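Local coordinates for putative alpha/beta hydrolase fold protein (Candidatus Nitrososphaera gargensis, PDB 5A62) that is probably a carboxylesterase of the alpha/beta hydrolase fold, hydrolysing ester bonds, at residues 44-49 and 260-265. Residues are numbered along the deposited sequence; the frame is centred on the assembly and turned at random.
Sequences QLLLKS and DILMGF
Ser49, whose hydroxyl lies against the Met263 methyl, also uses both faces of the Leu45 carbonyl plane: Ser49 N approaches from one face and Ser49 OG from the other, the latter 2.9 Å from Leu45 O and tilted 30° out of plane. Serine suits the residue just after helix 40-48, because its short hydroxyl can reach back and give Leu45 O a second donor beside Ser49 N. In the alpha/beta hydrolase fold this helix and the C-terminal helix 256-272 lie side by side on one face of the central sheet; here the axes of the short segments approach to 12.3 Å, their directions 37° apart. A long, unbranched methionine suits this gap, since Met263 reaches across it. Its chain bends at chi2 (-47°) and again at chi3, bringing sulfur to the two leucines and the methyl to Ser49. Leu46 CD2 is 3.8 Å from Met263 SD, while Leu45 runs alongside with its chain pointing the other way, CD2 4.1 Å from Met263 SD. Leu46, buried, also packs on Val53 of strand 52-56, where a branched apolar side chain suits. On the sheet-facing flank of helix 256-272, one face of the Phe265 ring carries Ile261 CG2, offset toward the rim. Deeper between the helices, Leu46 CD2 meets Leu262 CD2 at 4.5 Å.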
ATOM      1  N   GLN A  44     -25.138 -19.953 -10.689  1.00 18.10           N
ATOM      2  CA  GLN A  44     -26.260 -20.759 -11.219  1.00 19.90           C
ATOM      3  C   GLN A  44     -26.408 -20.582 -12.700  1.00 19.62           C
ATOM      4  O   GLN A  44     -26.556 -21.576 -13.412  1.00 18.94           O
ATOM      5  CB  GLN A  44     -27.571 -20.420 -10.489  1.00 25.29           C
ATOM      6  CG  GLN A  44     -27.535 -20.875  -9.026  1.00 28.12           C
ATOM      7  CD  GLN A  44     -26.945 -22.284  -8.806  1.00 35.85           C
ATOM      8  OE1 GLN A  44     -26.056 -22.492  -7.972  1.00 42.35           O
ATOM      9  NE2 GLN A  44     -27.426 -23.260  -9.583  1.00 37.97           N
ATOM     10  N   LEU A  45     -26.324 -19.374 -13.218  1.00 18.21           N
ATOM     11  CA  LEU A  45     -26.485 -19.144 -14.645  1.00 17.65           C
ATOM     12  C   LEU A  45     -25.382 -19.835 -15.434  1.00 18.73           C
ATOM     13  O   LEU A  45     -25.618 -20.455 -16.472  1.00 20.25           O
ATOM     14  CB  LEU A  45     -26.513 -17.634 -14.927  1.00 20.22           C
ATOM     15  CG  LEU A  45     -26.362 -17.206 -16.366  1.00 23.44           C
ATOM     16  CD1 LEU A  45     -27.633 -17.526 -17.115  1.00 25.81           C
ATOM     17  CD2 LEU A  45     -26.045 -15.717 -16.437  1.00 24.53           C
ATOM     18  N   LEU A  46     -24.145 -19.786 -14.941  1.00 14.88           N
ATOM     19  CA  LEU A  46     -23.035 -20.268 -15.691  1.00 14.92           C
ATOM     20  C   LEU A  46     -22.993 -21.771 -15.640  1.00 16.18           C
ATOM     21  O   LEU A  46     -22.597 -22.401 -16.610  1.00 17.23           O
ATOM     22  CB  LEU A  46     -21.722 -19.609 -15.156  1.00 13.30           C
ATOM     23  CG  LEU A  46     -21.683 -18.120 -15.508  1.00 13.60           C
ATOM     24  CD1 LEU A  46     -20.452 -17.519 -14.817  1.00 13.71           C
ATOM     25  CD2 LEU A  46     -21.615 -17.812 -16.980  1.00 13.89           C
ATOM     26  N   LEU A  47     -23.378 -22.341 -14.519  1.00 16.96           N
ATOM     27  CA  LEU A  47     -23.513 -23.817 -14.450  1.00 19.66           C
ATOM     28  C   LEU A  47     -24.569 -24.314 -15.409  1.00 21.23           C
ATOM     29  O   LEU A  47     -24.334 -25.345 -16.083  1.00 21.69           O
ATOM     30  CB  LEU A  47     -23.909 -24.274 -13.069  1.00 20.11           C
ATOM     31  CG  LEU A  47     -22.867 -24.167 -12.019  1.00 20.78           C
ATOM     32  CD1 LEU A  47     -23.480 -24.424 -10.646  1.00 23.40           C
ATOM     33  CD2 LEU A  47     -21.671 -25.056 -12.351  1.00 21.16           C
ATOM     34  N   LYS A  48     -25.698 -23.619 -15.497  1.00 22.19           N
ATOM     35  CA  LYS A  48     -26.773 -24.044 -16.435  1.00 25.17           C
ATOM     36  C   LYS A  48     -26.314 -23.926 -17.890  1.00 23.83           C
ATOM     37  O   LYS A  48     -26.771 -24.656 -18.808  1.00 24.20           O
ATOM     38  CB  LYS A  48     -28.034 -23.212 -16.222  1.00 28.49           C
ATOM     39  CG  LYS A  48     -28.648 -23.444 -14.877  1.00 35.15           C
ATOM     40  CD  LYS A  48     -30.082 -22.967 -14.763  1.00 40.69           C
ATOM     41  CE  LYS A  48     -30.582 -23.268 -13.344  1.00 46.54           C
ATOM     42  NZ  LYS A  48     -31.887 -22.611 -13.076  1.00 51.66           N
ATOM     43  N   SER A  49     -25.372 -23.033 -18.168  1.00 21.87           N
ATOM     44  CA  SER A  49     -24.795 -22.924 -19.448  1.00 25.11           C
ATOM     45  C   SER A  49     -23.644 -23.896 -19.733  1.00 23.22           C
ATOM     46  O   SER A  49     -23.013 -23.752 -20.758  1.00 28.37           O
ATOM     47  CB  SER A  49     -24.308 -21.499 -19.656  1.00 27.58           C
ATOM     48  OG  SER A  49     -25.346 -20.578 -19.372  1.00 30.44           O
ATOM     49  N   ASP A 260     -26.921 -10.704 -20.940  1.00 15.80           N
ATOM     50  CA  ASP A 260     -27.002 -10.814 -22.380  1.00 17.07           C
ATOM     51  C   ASP A 260     -25.619 -10.549 -22.934  1.00 15.75           C
ATOM     52  O   ASP A 260     -25.118 -11.316 -23.723  1.00 16.80           O
ATOM     53  CB  ASP A 260     -28.012  -9.802 -22.909  1.00 18.63           C
ATOM     54  CG  ASP A 260     -29.463 -10.122 -22.485  1.00 23.70           C
ATOM     55  OD1 ASP A 260     -29.780 -11.255 -22.073  1.00 28.27           O
ATOM     56  OD2 ASP A 260     -30.240  -9.165 -22.542  1.00 30.87           O
ATOM     57  N   ILE A 261     -24.959  -9.490 -22.458  1.00 15.09           N
ATOM     58  CA  ILE A 261     -23.627  -9.167 -22.933  1.00 15.19           C
ATOM     59  C   ILE A 261     -22.594 -10.238 -22.546  1.00 14.15           C
ATOM     60  O   ILE A 261     -21.840 -10.732 -23.371  1.00 13.84           O
ATOM     61  CB  ILE A 261     -23.197  -7.796 -22.417  1.00 15.78           C
ATOM     62  CG1 ILE A 261     -24.062  -6.707 -23.075  1.00 16.73           C
ATOM     63  CG2 ILE A 261     -21.738  -7.544 -22.731  1.00 17.78           C
ATOM     64  CD1 ILE A 261     -23.940  -5.385 -22.385  1.00 18.08           C
ATOM     65  N   LEU A 262     -22.614 -10.616 -21.276  1.00 14.26           N
ATOM     66  CA  LEU A 262     -21.695 -11.638 -20.792  1.00 15.08           C
ATOM     67  C   LEU A 262     -21.799 -12.935 -21.581  1.00 14.52           C
ATOM     68  O   LEU A 262     -20.756 -13.502 -21.970  1.00 14.90           O
ATOM     69  CB  LEU A 262     -21.995 -11.875 -19.316  1.00 15.82           C
ATOM     70  CG  LEU A 262     -21.122 -12.958 -18.650  1.00 17.35           C
ATOM     71  CD1 LEU A 262     -19.698 -12.466 -18.587  1.00 19.70           C
ATOM     72  CD2 LEU A 262     -21.618 -13.363 -17.262  1.00 20.67           C
ATOM     73  N   MET A 263     -23.034 -13.410 -21.802  1.00 15.19           N
ATOM     74  CA  MET A 263     -23.142 -14.705 -22.486  1.00 16.74           C
ATOM     75  C   MET A 263     -22.710 -14.610 -23.958  1.00 16.09           C
ATOM     76  O   MET A 263     -22.118 -15.538 -24.518  1.00 18.75           O
ATOM     77  CB  MET A 263     -24.544 -15.310 -22.315  1.00 18.40           C
ATOM     78  CG  MET A 263     -24.951 -15.498 -20.870  1.00 19.17           C
ATOM     79  SD  MET A 263     -23.729 -16.275 -19.758  1.00 23.72           S
ATOM     80  CE  MET A 263     -23.577 -17.842 -20.588  1.00 23.27           C
ATOM     81  N   GLY A 264     -22.926 -13.452 -24.564  1.00 16.30           N
ATOM     82  CA  GLY A 264     -22.390 -13.155 -25.840  1.00 16.84           C
ATOM     83  C   GLY A 264     -20.883 -13.263 -25.932  1.00 17.40           C
ATOM     84  O   GLY A 264     -20.291 -13.866 -26.831  1.00 18.63           O
ATOM     85  N   PHE A 265     -20.226 -12.634 -24.965  1.00 15.00           N
ATOM     86  CA  PHE A 265     -18.782 -12.730 -24.924  1.00 14.68           C
ATOM     87  C   PHE A 265     -18.317 -14.174 -24.736  1.00 14.30           C
ATOM     88  O   PHE A 265     -17.351 -14.618 -25.338  1.00 15.40           O
ATOM     89  CB  PHE A 265     -18.264 -11.914 -23.707  1.00 14.57           C
ATOM     90  CG  PHE A 265     -18.383 -10.407 -23.803  1.00 14.96           C
ATOM     91  CD1 PHE A 265     -18.684  -9.722 -25.001  1.00 16.76           C
ATOM     92  CD2 PHE A 265     -18.143  -9.639 -22.671  1.00 16.67           C
ATOM     93  CE1 PHE A 265     -18.751  -8.356 -24.991  1.00 17.86           C
ATOM     94  CE2 PHE A 265     -18.167  -8.286 -22.692  1.00 18.53           C
ATOM     95  CZ  PHE A 265     -18.452  -7.650 -23.841  1.00 18.12           C
TER